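Local coordinates for predicted transcriptional regulator (Clostridium thermocellum, PDB 1XMA), which probably binds operator DNA as a dimer through a winged-helix domain and so regulates transcription, at residues Y41-I46 / I115-Q120; I45-L50 / Y108-E113; S81-L86 / G90-Y95; S94-E99 / R104-R109. All coordinates share one frame; numbering follows the deposited sequence.

Contact 1 (Y41-I46 / I115-Q120)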
# COMPACT_ATOMS: atom_id res chain seq x y z
N TYR B 41 2.13 5.20 -4.12
CA TYR B 41 1.48 6.53 -4.13
C TYR B 41 2.37 7.76 -4.23
O TYR B 41 1.86 8.88 -4.28
CB TYR B 41 0.44 6.64 -3.00
CG TYR B 41 -0.74 5.75 -3.36
CD1 TYR B 41 -1.74 6.20 -4.23
CD2 TYR B 41 -0.81 4.43 -2.89
CE1 TYR B 41 -2.80 5.36 -4.60
CE2 TYR B 41 -1.86 3.59 -3.25
CZ TYR B 41 -2.85 4.06 -4.10
OH TYR B 41 -3.88 3.24 -4.45
N VAL B 42 3.68 7.54 -4.31
CA VAL B 42 4.67 8.60 -4.41
C VAL B 42 4.28 9.60 -5.49
O VAL B 42 4.12 10.81 -5.21
CB VAL B 42 6.15 7.98 -4.62
CG1 VAL B 42 7.11 8.93 -5.36
CG2 VAL B 42 6.74 7.59 -3.31
N ASP B 43 4.09 9.10 -6.71
CA ASP B 43 3.75 9.96 -7.86
C ASP B 43 2.46 10.73 -7.66
O ASP B 43 2.37 11.92 -7.99
CB ASP B 43 3.67 9.15 -9.14
CG ASP B 43 5.01 8.54 -9.54
OD1 ASP B 43 5.99 8.69 -8.79
OD2 ASP B 43 5.09 7.91 -10.59
N THR B 44 1.46 10.03 -7.12
CA THR B 44 0.15 10.61 -6.85
C THR B 44 0.24 11.72 -5.78
O THR B 44 -0.39 12.75 -5.92
CB THR B 44 -0.84 9.51 -6.39
OG1 THR B 44 -0.85 8.46 -7.37
CG2 THR B 44 -2.27 10.08 -6.20
N ILE B 45 1.06 11.49 -4.74
CA ILE B 45 1.36 12.51 -3.72
C ILE B 45 2.07 13.76 -4.30
O ILE B 45 1.77 14.88 -3.93
CB ILE B 45 2.21 11.88 -2.54
CG1 ILE B 45 1.37 10.87 -1.74
CG2 ILE B 45 2.85 12.97 -1.66
CD1 ILE B 45 2.11 10.14 -0.60
N ILE B 46 3.03 13.56 -5.20
CA ILE B 46 3.72 14.67 -5.88
C ILE B 46 2.79 15.43 -6.81
O ILE B 46 2.82 16.65 -6.84
CB ILE B 46 4.97 14.20 -6.66
CG1 ILE B 46 6.08 13.78 -5.67
CG2 ILE B 46 5.47 15.32 -7.60
CD1 ILE B 46 7.09 12.79 -6.24
N ILE B 115 -3.29 15.11 -14.41
CA ILE B 115 -4.50 15.27 -13.58
C ILE B 115 -5.38 14.03 -13.70
O ILE B 115 -5.98 13.59 -12.72
CB ILE B 115 -5.27 16.56 -13.97
CG1 ILE B 115 -4.64 17.78 -13.31
CG2 ILE B 115 -6.75 16.49 -13.56
CD1 ILE B 115 -4.78 19.05 -14.10
N LYS B 116 -5.43 13.46 -14.90
CA LYS B 116 -6.19 12.25 -15.19
C LYS B 116 -5.56 11.00 -14.57
O LYS B 116 -6.28 10.11 -14.08
CB LYS B 116 -6.37 12.08 -16.71
N TYR B 117 -4.23 10.91 -14.59
CA TYR B 117 -3.54 9.85 -13.87
C TYR B 117 -3.81 9.94 -12.36
O TYR B 117 -4.01 8.91 -11.69
CB TYR B 117 -2.06 9.90 -14.15
CG TYR B 117 -1.19 8.99 -13.27
CD1 TYR B 117 -0.53 9.50 -12.17
CD2 TYR B 117 -1.01 7.62 -13.57
CE1 TYR B 117 0.28 8.71 -11.37
CE2 TYR B 117 -0.18 6.79 -12.76
CZ TYR B 117 0.46 7.36 -11.66
OH TYR B 117 1.27 6.61 -10.82
N TYR B 118 -3.80 11.17 -11.84
CA TYR B 118 -4.09 11.42 -10.44
C TYR B 118 -5.49 10.92 -10.05
O TYR B 118 -5.67 10.27 -9.01
CB TYR B 118 -3.94 12.93 -10.13
CG TYR B 118 -4.44 13.31 -8.74
CD1 TYR B 118 -3.62 13.19 -7.62
CD2 TYR B 118 -5.76 13.76 -8.56
CE1 TYR B 118 -4.10 13.52 -6.32
CE2 TYR B 118 -6.24 14.10 -7.30
CZ TYR B 118 -5.40 13.98 -6.19
OH TYR B 118 -5.89 14.31 -4.94
N LYS B 119 -6.49 11.23 -10.90
CA LYS B 119 -7.89 10.85 -10.60
C LYS B 119 -8.10 9.33 -10.62
O LYS B 119 -8.86 8.79 -9.80
CB LYS B 119 -8.87 11.56 -11.53
CG LYS B 119 -8.97 13.06 -11.28
CD LYS B 119 -10.23 13.64 -11.90
CE LYS B 119 -10.05 13.96 -13.38
NZ LYS B 119 -11.08 14.95 -13.86
N GLN B 120 -7.43 8.66 -11.55
CA GLN B 120 -7.41 7.20 -11.63
C GLN B 120 -6.82 6.59 -10.35
O GLN B 120 -7.37 5.65 -9.78
CB GLN B 120 -6.60 6.72 -12.86
CG GLN B 120 -6.78 5.20 -13.13
CD GLN B 120 -5.62 4.56 -13.91
OE1 GLN B 120 -5.80 4.14 -15.08
NE2 GLN B 120 -4.44 4.46 -13.27
O HOH W 1 1.24 6.84 -7.75
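Thr44 sits between two tyrosines of helix 112-135, and its two branches divide the work. Its methyl lies against the ring of Tyr118, with Thr44 CG2 3.7 Å from Tyr118 CD1; the two side chains meet at about a right angle. The Thr44 carbonyl oxygen approaches the same ring at its edge and in its plane, Thr44 O to Tyr118 CD1 3.7 Å, where the ring's C-H bonds carry slight positive charge. The other branch, the hydroxyl, lies beside the backbone N (chi1 -53°) and turns toward Tyr117. A small branched residue with one polar and one apolar arm suits this place, because a water joins the polar arm to the neighbouring phenol: it is 2.7 Å from Thr44 OG1 and 3.1 Å from Tyr117 OH.

The two helices, 35-52 and 112-135, run at 124° to each other, their local axes 9.7 Å apart. The first belongs to what is probably, as in other PadR-like proteins, a winged-helix domain; the second is the long C-terminal helix through which PadR-like proteins usually dimerise. Accordingly, Tyr118 OH is hydrogen-bonded to Phe135 O and Lys137 N of the second subunit, so this tyrosine spans from the domain core to the dimer interface.

Tyr117, with CG anti to its own N (chi1 170°), crosses Thr44 obliquely and carries its OH to 3.9 Å from Asp43 CB. The Asp43 carboxylate has its charge met by a salt bridge to Arg85 on helix 76-88, while the Tyr117 ring stacks on Tyr91.

Contact 2 (I45-L50 / Y108-E113)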
# COMPACT_ATOMS: atom_id res chain seq x y z
N ILE B 45 1.06 11.49 -4.74
CA ILE B 45 1.36 12.51 -3.72
C ILE B 45 2.07 13.76 -4.30
O ILE B 45 1.77 14.88 -3.93
CB ILE B 45 2.21 11.88 -2.54
CG1 ILE B 45 1.37 10.87 -1.74
CG2 ILE B 45 2.85 12.97 -1.66
CD1 ILE B 45 2.11 10.14 -0.60
N ILE B 46 3.03 13.56 -5.20
CA ILE B 46 3.72 14.67 -5.88
C ILE B 46 2.79 15.43 -6.81
O ILE B 46 2.82 16.65 -6.84
CB ILE B 46 4.97 14.20 -6.66
CG1 ILE B 46 6.08 13.78 -5.67
CG2 ILE B 46 5.47 15.32 -7.60
CD1 ILE B 46 7.09 12.79 -6.24
N LEU B 47 1.96 14.69 -7.54
CA LEU B 47 0.93 15.29 -8.39
C LEU B 47 -0.09 16.09 -7.60
O LEU B 47 -0.53 17.18 -8.02
CB LEU B 47 0.22 14.19 -9.20
CG LEU B 47 1.07 13.48 -10.27
CD1 LEU B 47 0.27 12.39 -10.91
CD2 LEU B 47 1.62 14.48 -11.33
N SER B 48 -0.46 15.55 -6.44
CA SER B 48 -1.39 16.18 -5.54
C SER B 48 -0.90 17.58 -5.10
O SER B 48 -1.67 18.54 -5.08
CB SER B 48 -1.59 15.28 -4.33
OG SER B 48 -2.38 15.91 -3.37
N LEU B 49 0.38 17.68 -4.76
CA LEU B 49 0.99 18.96 -4.42
C LEU B 49 1.06 19.94 -5.60
O LEU B 49 0.88 21.15 -5.42
CB LEU B 49 2.36 18.78 -3.79
CG LEU B 49 2.31 18.30 -2.34
CD1 LEU B 49 3.68 17.75 -1.88
CD2 LEU B 49 1.82 19.40 -1.41
N LEU B 50 1.29 19.39 -6.80
CA LEU B 50 1.35 20.20 -8.01
C LEU B 50 -0.02 20.72 -8.44
O LEU B 50 -0.11 21.75 -9.10
CB LEU B 50 2.06 19.45 -9.14
CG LEU B 50 3.56 19.28 -8.85
CD1 LEU B 50 4.23 18.34 -9.84
CD2 LEU B 50 4.28 20.64 -8.80
N TYR B 108 8.11 22.49 -11.51
CA TYR B 108 7.23 21.60 -12.26
C TYR B 108 5.81 22.11 -12.20
O TYR B 108 5.40 22.70 -11.21
CB TYR B 108 7.34 20.15 -11.78
CG TYR B 108 8.76 19.62 -11.82
CD1 TYR B 108 9.60 19.74 -10.70
CD2 TYR B 108 9.28 19.01 -12.98
CE1 TYR B 108 10.92 19.27 -10.73
CE2 TYR B 108 10.59 18.51 -13.01
CZ TYR B 108 11.40 18.65 -11.88
OH TYR B 108 12.70 18.17 -11.90
N ARG B 109 5.08 21.88 -13.28
CA ARG B 109 3.67 22.15 -13.38
C ARG B 109 2.98 20.86 -13.83
O ARG B 109 3.49 20.16 -14.70
CB ARG B 109 3.43 23.29 -14.39
CG ARG B 109 2.00 23.53 -14.85
CD ARG B 109 1.89 24.86 -15.67
NE ARG B 109 2.03 26.04 -14.81
CZ ARG B 109 2.03 27.31 -15.23
NH1 ARG B 109 1.90 27.59 -16.52
NH2 ARG B 109 2.16 28.30 -14.35
N ILE B 110 1.83 20.55 -13.23
CA ILE B 110 1.07 19.36 -13.62
C ILE B 110 0.38 19.52 -15.02
O ILE B 110 -0.11 20.60 -15.35
CB ILE B 110 0.08 18.89 -12.48
CG1 ILE B 110 -0.52 17.51 -12.80
CG2 ILE B 110 -0.99 19.98 -12.17
CD1 ILE B 110 -1.30 16.87 -11.67
N THR B 111 0.38 18.45 -15.82
CA THR B 111 -0.31 18.45 -17.14
C THR B 111 -1.75 17.88 -17.05
O THR B 111 -2.07 17.16 -16.10
CB THR B 111 0.49 17.67 -18.21
OG1 THR B 111 0.53 16.28 -17.87
CG2 THR B 111 1.91 18.20 -18.36
N PRO B 112 -2.63 18.23 -18.02
CA PRO B 112 -3.95 17.58 -18.08
C PRO B 112 -3.90 16.05 -18.00
O PRO B 112 -4.79 15.44 -17.42
CB PRO B 112 -4.48 18.01 -19.46
CG PRO B 112 -3.87 19.39 -19.64
CD PRO B 112 -2.48 19.26 -19.07
N GLU B 113 -2.86 15.46 -18.59
CA GLU B 113 -2.66 14.01 -18.59
C GLU B 113 -2.25 13.51 -17.21
O GLU B 113 -2.51 12.35 -16.84
CB GLU B 113 -1.62 13.61 -19.66
CG GLU B 113 -1.94 14.12 -21.11
CD GLU B 113 -1.62 15.62 -21.33
OE1 GLU B 113 -0.90 16.22 -20.53
OE2 GLU B 113 -2.09 16.21 -22.33
O HOH W 2 1.14 22.65 -11.19
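With CG1 of Ile110 anti to its backbone N (chi1 -170°), the long branch of that isoleucine reaches to helix 35-52, while CG2 occupies the position between N and the carbonyl carbon and faces the Leu50 backbone. Leu47 and Leu50 both hold CG beside their backbone N, the common helical choice, which sends their methyls out to the strand. The Ile110 branch meets Leu47 at about a right angle, Ile110 CD1 lying 3.8 Å from Leu47 CD2. Closer to the backbones, the CB atoms of Leu50 and Ile110 are 3.9 Å apart, so these two side chains meet at their bases.

Leu50 also reaches Tyr108, two residues earlier in the strand: Leu50 CD2 rests 3.4 Å from the carbonyl oxygen of Tyr108, and CD1 faces Tyr108 CB. The ring of Tyr108 continues away from the leucine to stack on Phe83 of helix 76-88. Helix and strand run at 91°, helix 35-52 packing across strand 106-110 of the probable wing. Ile92 of the adjoining strand extends the same apolar layer.

One water bridges the backbones, donating to Leu50 O at 2.6 Å and accepting from Ile110 N at 3.0 Å. The contact thus depends on aliphatic packing for its interior, while solvent supplies the partner for a carbonyl and an amide that do not bond each other directly.

Contact 3 (S81-L86 / G90-Y95)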
# COMPACT_ATOMS: atom_id res chain seq x y z
N SER B 81 13.93 10.61 -8.94
CA SER B 81 13.54 9.65 -9.99
C SER B 81 12.03 9.68 -10.29
O SER B 81 11.60 9.29 -11.39
CB SER B 81 14.04 8.23 -9.71
OG SER B 81 13.63 7.80 -8.45
N ALA B 82 11.23 10.14 -9.33
CA ALA B 82 9.79 10.32 -9.54
C ALA B 82 9.51 11.47 -10.52
O ALA B 82 8.69 11.32 -11.44
CB ALA B 82 9.07 10.52 -8.21
N PHE B 83 10.18 12.61 -10.33
CA PHE B 83 10.09 13.73 -11.28
C PHE B 83 10.41 13.28 -12.70
O PHE B 83 9.68 13.60 -13.66
CB PHE B 83 11.07 14.84 -10.91
CG PHE B 83 10.67 15.66 -9.72
CD1 PHE B 83 11.64 16.07 -8.79
CD2 PHE B 83 9.33 16.05 -9.52
CE1 PHE B 83 11.30 16.85 -7.66
CE2 PHE B 83 8.96 16.84 -8.39
CZ PHE B 83 9.95 17.25 -7.47
N ALA B 84 11.52 12.53 -12.81
CA ALA B 84 12.01 12.03 -14.09
C ALA B 84 10.94 11.18 -14.77
O ALA B 84 10.57 11.45 -15.91
CB ALA B 84 13.33 11.24 -13.90
N ARG B 85 10.43 10.17 -14.04
CA ARG B 85 9.31 9.31 -14.47
C ARG B 85 8.03 10.09 -14.78
O ARG B 85 7.39 9.83 -15.79
CB ARG B 85 9.01 8.25 -13.38
CG ARG B 85 7.75 7.38 -13.65
CD ARG B 85 7.26 6.69 -12.37
NE ARG B 85 8.38 6.17 -11.61
CZ ARG B 85 8.69 6.50 -10.37
NH1 ARG B 85 7.94 7.34 -9.69
NH2 ARG B 85 9.77 5.96 -9.81
N LEU B 86 7.66 11.02 -13.91
CA LEU B 86 6.46 11.84 -14.12
C LEU B 86 6.55 12.67 -15.41
O LEU B 86 5.56 12.82 -16.14
CB LEU B 86 6.18 12.74 -12.92
CG LEU B 86 5.60 12.11 -11.64
CD1 LEU B 86 5.57 13.16 -10.54
CD2 LEU B 86 4.21 11.55 -11.86
N GLY B 90 4.82 12.24 -19.19
CA GLY B 90 4.03 13.41 -19.61
C GLY B 90 2.97 13.90 -18.62
O GLY B 90 1.92 14.46 -19.02
N TYR B 91 3.25 13.73 -17.32
CA TYR B 91 2.28 14.09 -16.28
C TYR B 91 2.59 15.43 -15.65
O TYR B 91 1.74 16.04 -14.99
CB TYR B 91 2.22 13.01 -15.20
CG TYR B 91 1.76 11.64 -15.69
CD1 TYR B 91 0.86 11.52 -16.76
CD2 TYR B 91 2.19 10.47 -15.06
CE1 TYR B 91 0.44 10.27 -17.21
CE2 TYR B 91 1.76 9.21 -15.50
CZ TYR B 91 0.88 9.12 -16.56
OH TYR B 91 0.46 7.89 -17.00
N ILE B 92 3.84 15.87 -15.82
CA ILE B 92 4.30 17.17 -15.35
C ILE B 92 5.27 17.72 -16.38
O ILE B 92 5.91 16.94 -17.12
CB ILE B 92 5.05 17.10 -13.97
CG1 ILE B 92 6.38 16.32 -14.11
CG2 ILE B 92 4.14 16.54 -12.88
CD1 ILE B 92 7.25 16.24 -12.82
N LYS B 93 5.40 19.05 -16.40
CA LYS B 93 6.43 19.72 -17.20
C LYS B 93 7.36 20.61 -16.37
O LYS B 93 6.91 21.36 -15.50
CB LYS B 93 5.78 20.54 -18.29
CG LYS B 93 5.41 19.74 -19.51
CD LYS B 93 4.41 20.51 -20.36
CE LYS B 93 4.24 19.86 -21.70
NZ LYS B 93 3.84 20.90 -22.69
N SER B 94 8.65 20.53 -16.66
CA SER B 94 9.64 21.39 -16.07
C SER B 94 9.64 22.77 -16.72
O SER B 94 9.28 22.94 -17.89
CB SER B 94 11.04 20.78 -16.20
OG SER B 94 11.36 20.57 -17.56
N TYR B 95 10.06 23.75 -15.94
CA TYR B 95 10.41 25.04 -16.47
C TYR B 95 11.43 25.64 -15.55
O TYR B 95 11.75 25.03 -14.51
CB TYR B 95 9.17 25.92 -16.69
CG TYR B 95 8.36 26.33 -15.49
CD1 TYR B 95 8.62 27.54 -14.83
CD2 TYR B 95 7.29 25.53 -15.02
CE1 TYR B 95 7.86 27.95 -13.72
CE2 TYR B 95 6.52 25.94 -13.90
CZ TYR B 95 6.81 27.15 -13.27
OH TYR B 95 6.09 27.56 -12.19
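Helix 76-88 ends in a Schellman motif at Gly90, whose positive phi (83°) breaks the helix and lets the chain run on into strand 92-96. Glycine suits the position because at these backbone angles a CB would press on the carbonyl oxygen of the preceding residue. The bond that spans more residues in the motif runs from Tyr91 N to Leu86 O, 2.7 Å and fairly straight at 164°, with the donor lying almost on the line of the C=O bond. In the winged-helix fold expected of this family, this is the passage from the helix that is usually the DNA-recognition helix into the first strand of the wing, and Phe83, Leu86 and Ile92 are buried where the two elements meet.

Leu86 is met by its neighbours from two directions. Its CD2 methyl approaches the Tyr91 ring in the ring plane, at the edge, with Leu86 CD2 3.9 Å from Tyr91 CD2, and the two side chains cross at about a right angle. The flat ring thus offers its edge to the methyl. Ile92, for its part, holds CG1 between its backbone N and carbonyl carbon (chi1 67°), a less common choice that directs the extended end toward helix 76-88; Ile92 CD1 reaches Leu86 CB at 3.7 Å.

That terminal methyl also sits near the Phe83 ring. The unbranched end of the isoleucine is thin enough to lie against both Leu86 and Phe83: Ile92 CD1 lies 3.9 Å from Phe83 CD2 and 3.7 Å from Phe83 O.

Contact 4 (S94-E99 / R104-R109)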
# COMPACT_ATOMS: atom_id res chain seq x y z
N SER B 94 8.65 20.53 -16.66
CA SER B 94 9.64 21.39 -16.07
C SER B 94 9.64 22.77 -16.72
O SER B 94 9.28 22.94 -17.89
CB SER B 94 11.04 20.78 -16.20
OG SER B 94 11.36 20.57 -17.56
N TYR B 95 10.06 23.75 -15.94
CA TYR B 95 10.41 25.04 -16.47
C TYR B 95 11.43 25.64 -15.55
O TYR B 95 11.75 25.03 -14.51
CB TYR B 95 9.17 25.92 -16.69
CG TYR B 95 8.36 26.33 -15.49
CD1 TYR B 95 8.62 27.54 -14.83
CD2 TYR B 95 7.29 25.53 -15.02
CE1 TYR B 95 7.86 27.95 -13.72
CE2 TYR B 95 6.52 25.94 -13.90
CZ TYR B 95 6.81 27.15 -13.27
OH TYR B 95 6.09 27.56 -12.19
N TYR B 96 11.96 26.80 -15.93
CA TYR B 96 13.14 27.37 -15.28
C TYR B 96 12.94 28.78 -14.77
O TYR B 96 12.55 29.67 -15.54
CB TYR B 96 14.35 27.31 -16.24
CG TYR B 96 14.64 25.91 -16.66
CD1 TYR B 96 14.38 25.48 -17.96
CD2 TYR B 96 15.12 24.98 -15.73
CE1 TYR B 96 14.63 24.15 -18.34
CE2 TYR B 96 15.36 23.66 -16.10
CZ TYR B 96 15.11 23.25 -17.40
OH TYR B 96 15.36 21.94 -17.76
N GLY B 97 13.24 28.98 -13.48
CA GLY B 97 13.28 30.32 -12.86
C GLY B 97 14.49 31.14 -13.34
O GLY B 97 15.24 30.69 -14.21
N GLU B 98 14.67 32.33 -12.77
CA GLU B 98 15.77 33.23 -13.17
C GLU B 98 17.13 32.71 -12.75
O GLU B 98 17.27 32.03 -11.72
CB GLU B 98 15.61 34.63 -12.57
CG GLU B 98 14.21 34.98 -12.10
CD GLU B 98 14.19 36.32 -11.42
OE1 GLU B 98 15.08 36.57 -10.58
OE2 GLU B 98 13.28 37.11 -11.73
N GLU B 99 18.14 33.07 -13.55
CA GLU B 99 19.51 32.70 -13.28
C GLU B 99 20.01 33.42 -12.05
O GLU B 99 19.78 34.63 -11.89
CB GLU B 99 20.39 33.03 -14.47
CG GLU B 99 21.51 32.05 -14.67
CD GLU B 99 21.97 32.01 -16.11
OE1 GLU B 99 22.43 33.07 -16.60
OE2 GLU B 99 21.86 30.92 -16.75
N ARG B 104 19.76 28.79 -11.86
CA ARG B 104 18.35 28.45 -12.28
C ARG B 104 17.68 27.26 -11.56
O ARG B 104 18.15 26.11 -11.64
CB ARG B 104 18.25 28.24 -13.80
CG ARG B 104 18.14 29.52 -14.59
CD ARG B 104 17.86 29.24 -16.07
NE ARG B 104 18.43 30.29 -16.92
CZ ARG B 104 17.89 31.50 -17.11
NH1 ARG B 104 16.74 31.83 -16.54
NH2 ARG B 104 18.52 32.38 -17.90
N ARG B 105 16.54 27.53 -10.93
CA ARG B 105 15.73 26.49 -10.27
C ARG B 105 14.79 25.80 -11.26
O ARG B 105 14.20 26.45 -12.12
CB ARG B 105 14.96 27.10 -9.09
CG ARG B 105 13.83 26.27 -8.52
CD ARG B 105 13.60 26.64 -7.07
NE ARG B 105 14.80 26.33 -6.28
CZ ARG B 105 15.13 26.91 -5.13
NH1 ARG B 105 14.35 27.85 -4.59
NH2 ARG B 105 16.24 26.55 -4.52
N THR B 106 14.65 24.47 -11.13
CA THR B 106 13.69 23.72 -11.92
C THR B 106 12.36 23.62 -11.18
O THR B 106 12.30 23.11 -10.06
CB THR B 106 14.21 22.30 -12.32
OG1 THR B 106 15.47 22.42 -12.96
CG2 THR B 106 13.25 21.61 -13.31
N TYR B 107 11.31 24.15 -11.82
CA TYR B 107 9.94 24.09 -11.32
C TYR B 107 9.15 23.05 -12.12
O TYR B 107 9.46 22.77 -13.29
CB TYR B 107 9.26 25.46 -11.42
CG TYR B 107 9.85 26.54 -10.52
CD1 TYR B 107 10.83 27.42 -10.99
CD2 TYR B 107 9.41 26.69 -9.20
CE1 TYR B 107 11.38 28.40 -10.16
CE2 TYR B 107 9.95 27.67 -8.35
CZ TYR B 107 10.92 28.52 -8.85
OH TYR B 107 11.44 29.49 -8.02
N TYR B 108 8.11 22.49 -11.51
CA TYR B 108 7.23 21.60 -12.26
C TYR B 108 5.81 22.11 -12.20
O TYR B 108 5.40 22.70 -11.21
CB TYR B 108 7.34 20.15 -11.78
CG TYR B 108 8.76 19.62 -11.82
CD1 TYR B 108 9.60 19.74 -10.70
CD2 TYR B 108 9.28 19.01 -12.98
CE1 TYR B 108 10.92 19.27 -10.73
CE2 TYR B 108 10.59 18.51 -13.01
CZ TYR B 108 11.40 18.65 -11.88
OH TYR B 108 12.70 18.17 -11.90
N ARG B 109 5.08 21.88 -13.28
CA ARG B 109 3.67 22.15 -13.38
C ARG B 109 2.98 20.86 -13.83
O ARG B 109 3.49 20.16 -14.70
CB ARG B 109 3.43 23.29 -14.39
CG ARG B 109 2.00 23.53 -14.85
CD ARG B 109 1.89 24.86 -15.67
NE ARG B 109 2.03 26.04 -14.81
CZ ARG B 109 2.03 27.31 -15.23
NH1 ARG B 109 1.90 27.59 -16.52
NH2 ARG B 109 2.16 28.30 -14.35
O HOH W 3 15.31 30.09 -10.31
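Tyr95 and Tyr107 form a hydrogen-bonded antiparallel pair in which both amides and both carbonyls are used: Tyr95 N donates to Tyr107 O and Tyr107 N to Tyr95 O, each at 2.9 Å. Past the last bridge, Gly97 N continues the pattern with a bond of 3.0 Å to Arg105 O, in the carbonyl plane. The Gly97 carbonyl is taken by a side chain instead: Arg104, extended from CG to NE, brings NH1 to 3.0 Å from Gly97 O, which lies near the guanidinium plane. Arg104 NE makes a long salt bridge of 3.5 Å with Glu99 OE2, the carboxylate turned 53° from the guanidinium. Farther out, a water donates to Glu98 O and accepts from Arg105 N.

On the face carrying Tyr95 and Tyr107, chi1 of 64° places the Tyr95 ring against its partner's CB: Tyr107 CB lies 3.6 Å from the centroid of the Tyr95 ring, over its face, in a CH-pi contact. The rings are nearly parallel but slid apart. Asp54 receives the Tyr95 hydroxyl and also pairs with Arg109. Gly97 suits its place because a CB would strike the Tyr107 ring. On the opposite face the Thr106 methyl packs on Ser94 CB, while Ser94 OG is bonded to Glu87.

Two antiparallel strands joined by a partly unmodelled loop form a beta hairpin, consistent with the wing of a winged-helix domain as in PadR-like regulators.

Along the chain, contacts 1 and 2 start from the same helix, 35-52, and close back onto it from helix 112-135 and strand 106-110; contact 3 lies between the segments of both, and contact 4 lies between those of contact 1 and ends on the stretch that contact 2 uses. Contacts 1 and 2 have centres 7 Å apart, contacts 2 and 3 are 9 Å apart, and contact 4 lies outermost, about 21 Å from contact 1 between centres. Contacts 2, 3 and 4 share the sheet; contacts 1 and 2 touch the second subunit. The series therefore runs from dimer-forming helix through core to wing, consistent with subunit pairing placing the DNA-binding parts.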